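Local coordinates for protein phosphoheptose isomerase (Neisseria gonorrhoeae, PDB 5I01) that is a zinc-binding homotetramer that probably isomerises sedoheptulose 7-phosphate to D-glycero-D-manno-heptose 7-phosphate, the first step of heptose biosynthesis, at residues A51-G55 / S127-A133; G120-S124 / I176-H180; V82-T86 / F104-V108; H63-E67 / I184-C188; A35-M39 / M142-A146. The protein carries 1 engineered substitution. One frame throughout, in Å; residues are numbered along the deposited sequence.

How the interactions relate
All five contacts are largely buried, and four of them reach the same parallel sheet. Interactions 1 and 2 hold neighbouring strands 49-52 and 117-122 and meet through the backbone bond from Ile121 N to Cys52 O (2.8 Å). Interaction 3 adds strand 81-83, outermost within this chain, and interaction 5 sets helix 29-44 against strand 143-149. Interaction 4 instead joins two helices, sharing helix 173-193 with interaction 2. Chemistry follows place: paired amides just past strand 49-52 in interaction 1, a backbone carbonyl gripped by glutamine in interaction 3, zinc in interaction 4, apolar packing in interaction 5. Interaction 2 is mainly apolar, yet its Gln177 binds a zinc shared with another subunit.

Interaction 1 (A51-G55 / S127-A133); sequences ACGNG and SANVIEA
Asn54 and Asn129 face each other across the contact and join their side-chain amides in a two-bond ring. Asn129 ND2 donates to Asn54 OD1 at 3.0 Å, and Asn54 ND2 returns a bond to Asn129 OD1 at 2.8 Å. The N-H...O angles, 168° and 160°, show both to be fairly straight; each donor lies in the partner's carbonyl plane, on a lone pair. The two amide planes differ by only 19°, so the pair is nearly flat, and the double grip fixes the rotation of both groups. Asn129 reaches this position because its CG sits between the backbone N and the carbonyl carbon.

The pair closes the C-terminal end of strand 49-52 against the first turn of helix 128-139, within the nucleotide-binding-like alpha/beta sandwich of the SIS fold. Asn54, Gly55 and Ser127 belong to the predicted substrate site, where sugar phosphate would be expected to bind. Water 1 accepts from Asn54 N at 2.8 Å and has a weak link to Ser127 OG, which also bonds to Ser122 OG.

Deeper in, contact is apolar: Cys52 SG lies 4.2 Å from Ala133 CB and beside Val130 CG1, while Val130 CG2 approaches Gly53 CA at 4.3 Å. Thr92 and Asn96 of the second subunit pack against the asparagine pair, Thr92 on Asn54 and Asn96 on Asn129.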
loop_
_atom_site.group_PDB
_atom_site.type_symbol
_atom_site.label_atom_id
_atom_site.label_comp_id
_atom_site.label_asym_id
_atom_site.label_seq_id
_atom_site.Cartn_x
_atom_site.Cartn_y
_atom_site.Cartn_z
ATOM N N ALA A 51 -1.964 14.621 -0.823
ATOM C CA ALA A 51 -3.232 14.283 -0.165
ATOM C C ALA A 51 -2.974 13.389 1.034
ATOM O O ALA A 51 -2.086 12.539 0.987
ATOM C CB ALA A 51 -4.170 13.598 -1.135
ATOM N N CYS A 52 -3.734 13.590 2.109
ATOM C CA CYS A 52 -3.670 12.698 3.263
ATOM C C CYS A 52 -4.994 12.610 4.041
ATOM O O CYS A 52 -5.857 13.492 3.938
ATOM C CB CYS A 52 -2.545 13.126 4.200
ATOM S SG CYS A 52 -2.909 14.609 5.157
ATOM N N GLY A 53 -5.117 11.545 4.834
ATOM C CA GLY A 53 -6.317 11.272 5.613
ATOM C C GLY A 53 -6.239 9.901 6.260
ATOM O O GLY A 53 -5.330 9.132 5.931
ATOM N N ASN A 54 -7.172 9.608 7.176
ATOM C CA ASN A 54 -7.231 8.310 7.889
ATOM C C ASN A 54 -8.448 7.460 7.521
ATOM O O ASN A 54 -9.516 7.997 7.224
ATOM C CB ASN A 54 -7.253 8.530 9.415
ATOM C CG ASN A 54 -5.984 9.183 9.934
ATOM O OD1 ASN A 54 -4.886 8.663 9.743
ATOM N ND2 ASN A 54 -6.128 10.323 10.591
ATOM N N GLY A 55 -8.296 6.136 7.574
ATOM C CA GLY A 55 -9.423 5.210 7.386
ATOM C C GLY A 55 -10.013 5.274 5.994
ATOM O O GLY A 55 -9.304 5.112 4.998
ATOM N N SER A 127 -8.585 15.225 13.370
ATOM C CA SER A 127 -7.534 14.222 13.207
ATOM C C SER A 127 -6.159 14.822 13.512
ATOM O O SER A 127 -5.694 15.722 12.795
ATOM C CB SER A 127 -7.536 13.640 11.791
ATOM O OG SER A 127 -8.662 12.809 11.589
ATOM N N ALA A 128 -5.525 14.308 14.574
ATOM C CA ALA A 128 -4.224 14.794 15.050
ATOM C C ALA A 128 -3.131 14.800 13.974
ATOM O O ALA A 128 -2.411 15.801 13.831
ATOM C CB ALA A 128 -3.770 13.986 16.258
ATOM N N ASN A 129 -3.010 13.703 13.216
ATOM C CA ASN A 129 -1.988 13.647 12.145
ATOM C C ASN A 129 -2.268 14.556 10.946
ATOM O O ASN A 129 -1.320 15.052 10.330
ATOM C CB ASN A 129 -1.650 12.219 11.693
ATOM C CG ASN A 129 -2.850 11.430 11.225
ATOM O OD1 ASN A 129 -3.956 11.953 11.091
ATOM N ND2 ASN A 129 -2.631 10.143 10.982
ATOM N N VAL A 130 -3.541 14.803 10.647
ATOM C CA VAL A 130 -3.919 15.775 9.603
ATOM C C VAL A 130 -3.683 17.227 10.051
ATOM O O VAL A 130 -3.263 18.051 9.247
ATOM C CB VAL A 130 -5.376 15.605 9.136
ATOM C CG1 VAL A 130 -5.680 16.567 7.980
ATOM C CG2 VAL A 130 -5.634 14.157 8.730
ATOM N N ILE A 131 -3.946 17.527 11.328
ATOM C CA ILE A 131 -3.594 18.837 11.932
ATOM C C ILE A 131 -2.087 19.128 11.835
ATOM O O ILE A 131 -1.687 20.203 11.361
ATOM C CB ILE A 131 -4.035 18.931 13.424
ATOM C CG1 ILE A 131 -5.577 18.981 13.540
ATOM C CG2 ILE A 131 -3.386 20.131 14.132
ATOM C CD1 ILE A 131 -6.100 18.690 14.938
ATOM N N GLU A 132 -1.257 18.187 12.288
ATOM C CA GLU A 132 0.202 18.362 12.205
ATOM C C GLU A 132 0.676 18.555 10.753
ATOM O O GLU A 132 1.612 19.330 10.505
ATOM C CB GLU A 132 0.955 17.208 12.896
ATOM C CG GLU A 132 1.083 17.355 14.410
ATOM C CD GLU A 132 2.191 18.330 14.832
ATOM O OE1 GLU A 132 3.387 18.078 14.528
ATOM O OE2 GLU A 132 1.879 19.350 15.485
ATOM N N ALA A 133 0.019 17.872 9.808
ATOM C CA ALA A 133 0.291 18.059 8.370
ATOM C C ALA A 133 -0.029 19.476 7.870
ATOM O O ALA A 133 0.704 20.015 7.046
ATOM C CB ALA A 133 -0.463 17.032 7.538
HETATM O O HOH W 1 -8.786 11.443 8.575
#

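Interaction 2 (G120-S124 / I176-H180); sequences GISTS and IQENH. With ZN (zinc ion), chain H.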
loop_
_atom_site.group_PDB
_atom_site.type_symbol
_atom_site.label_atom_id
_atom_site.label_comp_id
_atom_site.label_asym_id
_atom_site.label_seq_id
_atom_site.Cartn_x
_atom_site.Cartn_y
_atom_site.Cartn_z
ATOM N N GLY A 120 -6.005 17.895 2.917
ATOM C CA GLY A 120 -6.134 17.139 4.161
ATOM C C GLY A 120 -7.567 16.692 4.322
ATOM O O GLY A 120 -8.466 17.516 4.274
ATOM N N ILE A 121 -7.781 15.392 4.516
ATOM C CA ILE A 121 -9.130 14.837 4.601
ATOM C C ILE A 121 -9.346 14.296 6.009
ATOM O O ILE A 121 -8.518 13.534 6.522
ATOM C CB ILE A 121 -9.387 13.738 3.549
ATOM C CG1 ILE A 121 -8.965 14.219 2.154
ATOM C CG2 ILE A 121 -10.871 13.352 3.519
ATOM C CD1 ILE A 121 -8.905 13.135 1.105
ATOM N N SER A 122 -10.467 14.703 6.617
ATOM C CA SER A 122 -10.778 14.403 8.007
ATOM C C SER A 122 -12.277 14.585 8.282
ATOM O O SER A 122 -12.787 15.713 8.264
ATOM C CB SER A 122 -9.969 15.333 8.909
ATOM O OG SER A 122 -10.300 15.157 10.273
ATOM N N THR A 123 -12.978 13.496 8.579
ATOM C CA THR A 123 -14.426 13.568 8.733
ATOM C C THR A 123 -14.899 14.376 9.936
ATOM O O THR A 123 -15.994 14.882 9.884
ATOM C CB THR A 123 -15.073 12.180 8.777
ATOM O OG1 THR A 123 -14.529 11.424 9.862
ATOM C CG2 THR A 123 -14.835 11.446 7.456
ATOM N N SER A 124 -14.090 14.499 10.993
ATOM C CA SER A 124 -14.406 15.374 12.144
ATOM C C SER A 124 -13.686 16.742 12.156
ATOM O O SER A 124 -14.086 17.642 12.898
ATOM C CB SER A 124 -14.099 14.649 13.455
ATOM O OG SER A 124 -12.725 14.313 13.545
ATOM N N ILE A 176 -20.461 11.741 5.406
ATOM C CA ILE A 176 -19.393 12.700 5.125
ATOM C C ILE A 176 -18.411 12.137 4.085
ATOM O O ILE A 176 -18.089 12.831 3.124
ATOM C CB ILE A 176 -18.654 13.122 6.414
ATOM C CG1 ILE A 176 -19.611 13.866 7.354
ATOM C CG2 ILE A 176 -17.470 14.024 6.091
ATOM C CD1 ILE A 176 -19.243 13.739 8.812
ATOM N N GLN A 177 -17.954 10.898 4.272
ATOM C CA GLN A 177 -17.090 10.224 3.284
ATOM C C GLN A 177 -17.719 10.219 1.891
ATOM O O GLN A 177 -17.052 10.527 0.916
ATOM C CB GLN A 177 -16.758 8.782 3.706
ATOM C CG GLN A 177 -15.645 8.683 4.741
ATOM C CD GLN A 177 -15.611 7.354 5.519
ATOM O OE1 GLN A 177 -16.360 6.404 5.237
ATOM N NE2 GLN A 177 -14.729 7.294 6.520
ATOM N N GLU A 178 -19.007 9.891 1.814
ATOM C CA GLU A 178 -19.727 9.800 0.538
ATOM C C GLU A 178 -19.817 11.138 -0.194
ATOM O O GLU A 178 -19.731 11.169 -1.422
ATOM C CB GLU A 178 -21.123 9.237 0.757
ATOM C CG GLU A 178 -21.114 7.779 1.186
ATOM C CD GLU A 178 -22.393 7.343 1.888
ATOM O OE1 GLU A 178 -23.412 8.080 1.822
ATOM O OE2 GLU A 178 -22.376 6.250 2.521
ATOM N N ASN A 179 -20.010 12.224 0.560
ATOM C CA ASN A 179 -19.944 13.587 0.010
ATOM C C ASN A 179 -18.500 13.967 -0.388
ATOM O O ASN A 179 -18.290 14.651 -1.388
ATOM C CB ASN A 179 -20.520 14.626 0.998
ATOM C CG ASN A 179 -22.033 14.620 1.037
ATOM O OD1 ASN A 179 -22.688 15.577 0.616
ATOM N ND2 ASN A 179 -22.602 13.534 1.528
ATOM N N HIS A 180 -17.515 13.538 0.391
ATOM C CA HIS A 180 -16.122 13.809 0.068
ATOM C C HIS A 180 -15.712 13.279 -1.315
ATOM O O HIS A 180 -15.022 13.979 -2.071
ATOM C CB HIS A 180 -15.181 13.241 1.142
ATOM C CG HIS A 180 -15.091 14.073 2.383
ATOM N ND1 HIS A 180 -14.446 13.633 3.520
ATOM C CD2 HIS A 180 -15.544 15.316 2.665
ATOM C CE1 HIS A 180 -14.510 14.569 4.449
ATOM N NE2 HIS A 180 -15.177 15.596 3.955
HETATM ZN ZN ZN H . -16.538 4.431 5.549
#
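The predicted substrate pocket of this SIS-family isomerase is bordered here by Ser122, Thr123 and Ser124, where strand 117-122 gives way to a loop, and by helix 173-193, which supplies Gln177. Thr123 carries much of the contact through its methyl: CG2 lies 3.9 Å from Ile176 CG2 and 4.0 Å from Gln177 CG. A chi1 of 59° sets this methyl trans to the carbonyl carbon, where it meets the helix. Ile176 also sends CD1 to within 3.6 Å of Thr123 O. One turn further along the helix, the His180 ring lies alongside Ile121, whose CG2 comes obliquely to ND1 at 3.6 Å, and Ser122 O lies near the ring plane at its edge. The other ring nitrogen, NE2, is hydrogen-bonded to Thr148 O.

Beyond CG the Gln177 chain is extended, and its OE1 binds a zinc ion at 2.0 Å. His63, Glu67 and His185 of the third subunit complete that site, which therefore spans a subunit interface. Leu147 of strand 143-149 and Asp60 of helix 56-69 both touch Ile121 and His180, while Val168 of strand 164-168 packs on the histidine.

Interaction 3 (V82-T86 / F104-V108); sequences VALTT and FSKQV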
loop_
_atom_site.group_PDB
_atom_site.type_symbol
_atom_site.label_atom_id
_atom_site.label_comp_id
_atom_site.label_asym_id
_atom_site.label_seq_id
_atom_site.Cartn_x
_atom_site.Cartn_y
_atom_site.Cartn_z
ATOM N N VAL A 82 0.525 13.141 -5.258
ATOM C CA VAL A 82 1.019 12.038 -4.427
ATOM C C VAL A 82 0.115 11.882 -3.192
ATOM O O VAL A 82 -0.111 12.837 -2.464
ATOM C CB VAL A 82 2.475 12.309 -3.959
ATOM C CG1 VAL A 82 3.037 11.126 -3.171
ATOM C CG2 VAL A 82 3.378 12.619 -5.147
ATOM N N ALA A 83 -0.404 10.688 -2.953
ATOM C CA ALA A 83 -1.083 10.414 -1.696
ATOM C C ALA A 83 -0.007 10.075 -0.680
ATOM O O ALA A 83 0.880 9.287 -0.969
ATOM C CB ALA A 83 -2.051 9.251 -1.856
ATOM N N LEU A 84 -0.094 10.654 0.512
ATOM C CA LEU A 84 0.867 10.380 1.589
ATOM C C LEU A 84 0.464 9.197 2.469
ATOM O O LEU A 84 1.069 8.964 3.513
ATOM C CB LEU A 84 1.029 11.620 2.465
ATOM C CG LEU A 84 1.380 12.927 1.764
ATOM C CD1 LEU A 84 1.471 14.021 2.811
ATOM C CD2 LEU A 84 2.685 12.819 0.990
ATOM N N THR A 85 -0.521 8.423 2.033
ATOM C CA THR A 85 -1.101 7.348 2.834
ATOM C C THR A 85 -0.795 5.960 2.268
ATOM O O THR A 85 -1.434 5.015 2.665
ATOM C CB THR A 85 -2.643 7.526 2.903
ATOM O OG1 THR A 85 -3.190 7.543 1.581
ATOM C CG2 THR A 85 -3.009 8.834 3.592
ATOM N N THR A 86 0.168 5.843 1.352
ATOM C CA THR A 86 0.429 4.589 0.631
ATOM C C THR A 86 1.726 3.863 1.038
ATOM O O THR A 86 1.758 2.621 1.056
ATOM C CB THR A 86 0.503 4.822 -0.893
ATOM O OG1 THR A 86 1.527 5.772 -1.189
ATOM C CG2 THR A 86 -0.816 5.316 -1.451
ATOM N N PHE A 104 2.056 12.050 8.533
ATOM C CA PHE A 104 1.818 12.894 7.343
ATOM C C PHE A 104 2.707 14.145 7.327
ATOM O O PHE A 104 3.268 14.504 6.284
ATOM C CB PHE A 104 0.338 13.299 7.247
ATOM C CG PHE A 104 -0.626 12.128 7.216
ATOM C CD1 PHE A 104 -0.341 10.969 6.490
ATOM C CD2 PHE A 104 -1.838 12.198 7.890
ATOM C CE1 PHE A 104 -1.232 9.911 6.467
ATOM C CE2 PHE A 104 -2.736 11.141 7.865
ATOM C CZ PHE A 104 -2.437 10.001 7.153
ATOM N N SER A 105 2.845 14.796 8.475
ATOM C CA SER A 105 3.695 15.984 8.591
ATOM C C SER A 105 5.169 15.765 8.197
ATOM O O SER A 105 5.800 16.688 7.714
ATOM C CB SER A 105 3.620 16.568 10.008
ATOM O OG SER A 105 4.426 15.824 10.904
ATOM N N LYS A 106 5.719 14.566 8.397
ATOM C CA LYS A 106 7.106 14.282 7.988
ATOM C C LYS A 106 7.262 14.111 6.474
ATOM O O LYS A 106 8.262 14.535 5.890
ATOM C CB LYS A 106 7.662 13.057 8.722
ATOM C CG LYS A 106 7.968 13.319 10.193
ATOM C CD LYS A 106 8.888 12.273 10.793
ATOM C CE LYS A 106 10.349 12.467 10.382
ATOM N NZ LYS A 106 10.965 13.692 10.970
ATOM N N GLN A 107 6.276 13.488 5.840
ATOM C CA GLN A 107 6.268 13.367 4.381
ATOM C C GLN A 107 6.057 14.716 3.677
ATOM O O GLN A 107 6.570 14.929 2.574
ATOM C CB GLN A 107 5.219 12.355 3.932
ATOM C CG GLN A 107 5.515 10.937 4.387
ATOM C CD GLN A 107 4.458 9.967 3.915
ATOM O OE1 GLN A 107 4.419 9.587 2.734
ATOM N NE2 GLN A 107 3.576 9.568 4.827
ATOM N N VAL A 108 5.305 15.616 4.313
ATOM C CA VAL A 108 5.107 16.978 3.792
ATOM C C VAL A 108 6.433 17.731 3.834
ATOM O O VAL A 108 6.799 18.369 2.855
ATOM C CB VAL A 108 4.007 17.750 4.560
ATOM C CG1 VAL A 108 3.943 19.203 4.115
ATOM C CG2 VAL A 108 2.643 17.094 4.357
HETATM O O HOH W 2 2.822 7.402 1.447
#
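Leu84 and Gln107 meet where the loop after strand 81-83, outermost of the parallel SIS-domain sheet within this chain, passes the start of helix 105-111. Polar contact centres on one backbone carbonyl. Gln107 NE2 donates to Leu84 O at 2.9 Å, using a lone pair in the carbonyl plane, but the bond is bent: its N-H...O angle is 139° and the oxygen is tilted out of the glutamine amide plane. NE2 also bonds to Val103 O, giving the amide nitrogen two carbonyl partners. At the other end of the amide, water 2 donates to Gln107 OE1 at 3.0 Å and accepts from Thr86 N at 3.1 Å. Thus both ends of the amide are tied to the loop, one directly and one through water, which restrains its rotation.

Apolar contact comes mainly from Leu84. Its two methyls divide the work: CD1 meets Val108 CG2 at 3.6 Å, the side chains crossing near a right angle, whereas CD2 lies against Gln107 CB at 3.9 Å.

The aromatic group is Phe104, which also packs on Cys52, Asn129 and Asn54, the last a predicted substrate-site residue. Leu84 O lies near its ring plane at the edge. In Thr85 a chi1 of 57° turns the hydroxyl from the ring and leaves the methyl toward it: CG2 comes obliquely to Phe104 CE1 at 3.5 Å.

Interaction 4 (H63-E67 / I184-C188); sequences HFAAE and IHAMC. With ZN (zinc ion), chain E.
Helices 63-67 and 184-188 run nearly parallel, their N-to-C directions 20° apart and their axes 10.6 Å apart at closest approach. Three side chains bridge them through one zinc ion: His63 NE2 and His185 NE2 each bind at 2.2 Å, and Glu67 OE2 at 2.0 Å. The two histidine side chains meet at roughly a right angle, their ring planes inclined at 64°. Glu67's second oxygen, OE1, lies in the His185 ring plane at its edge, 3.3 Å from CD2. Gln177 of the third subunit supplies a fourth ligand, and Glu178 of that subunit takes a hydrogen bond from His185 ND1, a second-shell link that orients the ring.

Next to the zinc ligands, Ile184 CG2 meets the Phe64 ring edge, 3.9 Å from CD1. Cys188 SG makes an oblique sulfur-aromatic contact, 5.1 Å from the ring centroid. Phe64 continues inward to Ile49 and Ala51 of strand 49-52, while Met39 of helix 29-44 touches both Phe64 and Met187.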
loop_
_atom_site.group_PDB
_atom_site.type_symbol
_atom_site.label_atom_id
_atom_site.label_comp_id
_atom_site.label_asym_id
_atom_site.label_seq_id
_atom_site.Cartn_x
_atom_site.Cartn_y
_atom_site.Cartn_z
ATOM N N HIS A 63 -7.416 7.435 -4.019
ATOM C CA HIS A 63 -8.407 7.545 -5.113
ATOM C C HIS A 63 -8.212 8.866 -5.889
ATOM O O HIS A 63 -8.097 8.859 -7.106
ATOM C CB HIS A 63 -9.828 7.478 -4.523
ATOM C CG HIS A 63 -10.938 7.357 -5.528
ATOM N ND1 HIS A 63 -12.049 6.577 -5.286
ATOM C CD2 HIS A 63 -11.143 7.932 -6.737
ATOM C CE1 HIS A 63 -12.882 6.668 -6.306
ATOM N NE2 HIS A 63 -12.354 7.479 -7.202
ATOM N N PHE A 64 -8.174 9.983 -5.169
ATOM C CA PHE A 64 -7.864 11.293 -5.763
ATOM C C PHE A 64 -6.553 11.307 -6.556
ATOM O O PHE A 64 -6.537 11.682 -7.709
ATOM C CB PHE A 64 -7.810 12.359 -4.679
ATOM C CG PHE A 64 -7.275 13.664 -5.156
ATOM C CD1 PHE A 64 -7.994 14.423 -6.071
ATOM C CD2 PHE A 64 -6.042 14.134 -4.708
ATOM C CE1 PHE A 64 -7.500 15.638 -6.527
ATOM C CE2 PHE A 64 -5.541 15.345 -5.157
ATOM C CZ PHE A 64 -6.272 16.100 -6.067
ATOM N N ALA A 65 -5.463 10.891 -5.926
ATOM C CA ALA A 65 -4.146 10.857 -6.569
ATOM C C ALA A 65 -4.091 9.944 -7.791
ATOM O O ALA A 65 -3.449 10.281 -8.782
ATOM C CB ALA A 65 -3.077 10.449 -5.564
ATOM N N ALA A 66 -4.760 8.797 -7.729
ATOM C CA ALA A 66 -4.820 7.872 -8.870
ATOM C C ALA A 66 -5.564 8.437 -10.101
ATOM O O ALA A 66 -5.187 8.157 -11.247
ATOM C CB ALA A 66 -5.427 6.544 -8.443
ATOM N N GLU A 67 -6.611 9.225 -9.876
ATOM C CA GLU A 67 -7.292 9.903 -10.991
ATOM C C GLU A 67 -6.502 11.092 -11.579
ATOM O O GLU A 67 -6.719 11.464 -12.722
ATOM C CB GLU A 67 -8.715 10.281 -10.600
ATOM C CG GLU A 67 -9.585 9.032 -10.472
ATOM C CD GLU A 67 -11.051 9.333 -10.258
ATOM O OE1 GLU A 67 -11.367 10.446 -9.791
ATOM O OE2 GLU A 67 -11.883 8.447 -10.546
ATOM N N ILE A 184 -14.417 15.351 -4.583
ATOM C CA ILE A 184 -13.198 15.000 -5.318
ATOM C C ILE A 184 -13.456 14.845 -6.811
ATOM O O ILE A 184 -12.707 15.379 -7.621
ATOM C CB ILE A 184 -12.548 13.722 -4.733
ATOM C CG1 ILE A 184 -11.824 14.095 -3.432
ATOM C CG2 ILE A 184 -11.596 13.054 -5.728
ATOM C CD1 ILE A 184 -11.400 12.924 -2.576
ATOM N N HIS A 185 -14.506 14.105 -7.156
ATOM C CA HIS A 185 -14.879 13.873 -8.555
ATOM C C HIS A 185 -15.210 15.157 -9.289
ATOM O O HIS A 185 -14.797 15.336 -10.427
ATOM C CB HIS A 185 -16.046 12.882 -8.658
ATOM C CG HIS A 185 -15.631 11.459 -8.474
ATOM N ND1 HIS A 185 -16.486 10.482 -8.014
ATOM C CD2 HIS A 185 -14.440 10.848 -8.684
ATOM C CE1 HIS A 185 -15.842 9.328 -7.964
ATOM N NE2 HIS A 185 -14.598 9.523 -8.364
ATOM N N ALA A 186 -15.958 16.036 -8.628
ATOM C CA ALA A 186 -16.311 17.340 -9.178
ATOM C C ALA A 186 -15.078 18.235 -9.390
ATOM O O ALA A 186 -15.026 18.974 -10.370
ATOM C CB ALA A 186 -17.322 18.031 -8.274
ATOM N N MET A 187 -14.103 18.155 -8.477
ATOM C CA MET A 187 -12.832 18.887 -8.595
ATOM C C MET A 187 -11.972 18.373 -9.763
ATOM O O MET A 187 -11.466 19.173 -10.558
ATOM C CB MET A 187 -12.020 18.821 -7.283
ATOM C CG MET A 187 -12.531 19.726 -6.170
ATOM S SD MET A 187 -11.470 19.844 -4.695
ATOM C CE MET A 187 -11.540 18.203 -3.976
ATOM N N CYS A 188 -11.806 17.052 -9.855
ATOM C CA CYS A 188 -11.068 16.425 -10.971
ATOM C C CYS A 188 -11.658 16.735 -12.342
ATOM O O CYS A 188 -10.917 16.923 -13.297
ATOM C CB CYS A 188 -11.018 14.901 -10.824
ATOM S SG CYS A 188 -10.138 14.346 -9.361
HETATM ZN ZN ZN E . -13.246 7.942 -9.124
#

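Interaction 5 (A35-M39 / M142-A146); sequences AAELM and MHVIA
Ile145 projects from strand 143-149 into the face of helix 29-44, where Ala35, Leu38 and Met39 receive it. From its CB the side chain forks. The CG2 branch, placed beside the carbonyl carbon, meets Ala35 CB at 3.9 Å. The other branch starts with CG1, which lies beside the backbone N (chi1 -63°) and packs on Leu38 CD2 at 4.0 Å as the two side chains run alongside each other, pointing opposite ways. At the tip, CD1 reaches the helix backbone: it lies 3.4 Å from Ala35 O and 3.7 Å from Met39 CG, with the methionine chain crossing it at about a right angle. Every carbon beyond CB therefore has a partner on the helix.

Leu38 extends the contact toward the beginning of the strand. A chi1 of 180° swings both its methyls toward the strand, so that CD2 also rests on His143 CB at 3.8 Å, while CD1 comes obliquely to the imidazole, 3.7 Å from His143 CD2. Val144, between His143 and Ile145, directs its side chain to the other side of the sheet, onto Ala137 and His138 of helix 128-139.

The axes of helix 35-39 and strand 143-146 come within 9.6 Å, their directions 145° apart and so roughly antiparallel. With helices on both faces of the parallel strands, this is the layered alpha/beta/alpha sandwich of the SIS fold.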
loop_
_atom_site.group_PDB
_atom_site.type_symbol
_atom_site.label_atom_id
_atom_site.label_comp_id
_atom_site.label_asym_id
_atom_site.label_seq_id
_atom_site.Cartn_x
_atom_site.Cartn_y
_atom_site.Cartn_z
ATOM N N ALA A 35 -11.532 25.593 -4.634
ATOM C CA ALA A 35 -10.557 24.517 -4.409
ATOM C C ALA A 35 -9.939 24.002 -5.708
ATOM O O ALA A 35 -8.726 23.763 -5.781
ATOM C CB ALA A 35 -11.202 23.367 -3.656
ATOM N N ALA A 36 -10.780 23.830 -6.727
ATOM C CA ALA A 36 -10.331 23.419 -8.047
ATOM C C ALA A 36 -9.457 24.488 -8.718
ATOM O O ALA A 36 -8.418 24.166 -9.311
ATOM C CB ALA A 36 -11.533 23.091 -8.919
ATOM N N GLU A 37 -9.889 25.749 -8.631
ATOM C CA GLU A 37 -9.118 26.886 -9.160
ATOM C C GLU A 37 -7.721 26.919 -8.551
ATOM O O GLU A 37 -6.734 27.070 -9.268
ATOM C CB GLU A 37 -9.848 28.224 -8.911
ATOM C CG GLU A 37 -11.003 28.486 -9.883
ATOM C CD GLU A 37 -11.852 29.724 -9.560
ATOM O OE1 GLU A 37 -11.789 30.255 -8.423
ATOM O OE2 GLU A 37 -12.608 30.166 -10.462
ATOM N N LEU A 38 -7.652 26.753 -7.231
ATOM C CA LEU A 38 -6.376 26.687 -6.514
ATOM C C LEU A 38 -5.459 25.546 -6.985
ATOM O O LEU A 38 -4.247 25.729 -7.086
ATOM C CB LEU A 38 -6.624 26.559 -5.008
ATOM C CG LEU A 38 -5.380 26.473 -4.122
ATOM C CD1 LEU A 38 -4.428 27.629 -4.402
ATOM C CD2 LEU A 38 -5.787 26.443 -2.659
ATOM N N MET A 39 -6.033 24.378 -7.255
ATOM C CA MET A 39 -5.261 23.244 -7.784
ATOM C C MET A 39 -4.776 23.475 -9.234
ATOM O O MET A 39 -3.674 23.058 -9.580
ATOM C CB MET A 39 -6.057 21.929 -7.668
ATOM C CG MET A 39 -6.149 21.388 -6.246
ATOM S SD MET A 39 -6.909 19.751 -6.125
ATOM C CE MET A 39 -8.586 20.183 -6.541
ATOM N N MET A 142 2.810 26.383 1.563
ATOM C CA MET A 142 1.868 25.654 0.720
ATOM C C MET A 142 0.456 26.074 1.114
ATOM O O MET A 142 0.200 26.392 2.275
ATOM C CB MET A 142 1.989 24.143 0.943
ATOM C CG MET A 142 3.311 23.504 0.559
ATOM S SD MET A 142 3.466 21.822 1.231
ATOM C CE MET A 142 2.125 20.966 0.429
ATOM N N HIS A 143 -0.463 26.039 0.154
ATOM C CA HIS A 143 -1.878 26.311 0.421
ATOM C C HIS A 143 -2.573 25.006 0.789
ATOM O O HIS A 143 -2.100 23.931 0.426
ATOM C CB HIS A 143 -2.530 26.964 -0.789
ATOM C CG HIS A 143 -1.749 28.119 -1.335
ATOM N ND1 HIS A 143 -1.372 29.192 -0.560
ATOM C CD2 HIS A 143 -1.256 28.358 -2.573
ATOM C CE1 HIS A 143 -0.687 30.049 -1.298
ATOM N NE2 HIS A 143 -0.605 29.568 -2.526
ATOM N N VAL A 144 -3.683 25.098 1.515
ATOM C CA VAL A 144 -4.360 23.913 2.056
ATOM C C VAL A 144 -5.803 23.856 1.567
ATOM O O VAL A 144 -6.464 24.887 1.454
ATOM C CB VAL A 144 -4.285 23.870 3.606
ATOM C CG1 VAL A 144 -5.025 22.668 4.188
ATOM C CG2 VAL A 144 -2.833 23.813 4.042
ATOM N N ILE A 145 -6.264 22.646 1.238
ATOM C CA ILE A 145 -7.674 22.384 0.962
ATOM C C ILE A 145 -8.112 21.319 1.954
ATOM O O ILE A 145 -7.656 20.177 1.891
ATOM C CB ILE A 145 -7.915 21.909 -0.487
ATOM C CG1 ILE A 145 -7.508 23.002 -1.474
ATOM C CG2 ILE A 145 -9.383 21.516 -0.707
ATOM C CD1 ILE A 145 -7.359 22.523 -2.902
ATOM N N ALA A 146 -8.981 21.705 2.880
ATOM C CA ALA A 146 -9.450 20.805 3.916
ATOM C C ALA A 146 -10.788 20.215 3.498
ATOM O O ALA A 146 -11.707 20.958 3.150
ATOM C CB ALA A 146 -9.594 21.553 5.232
#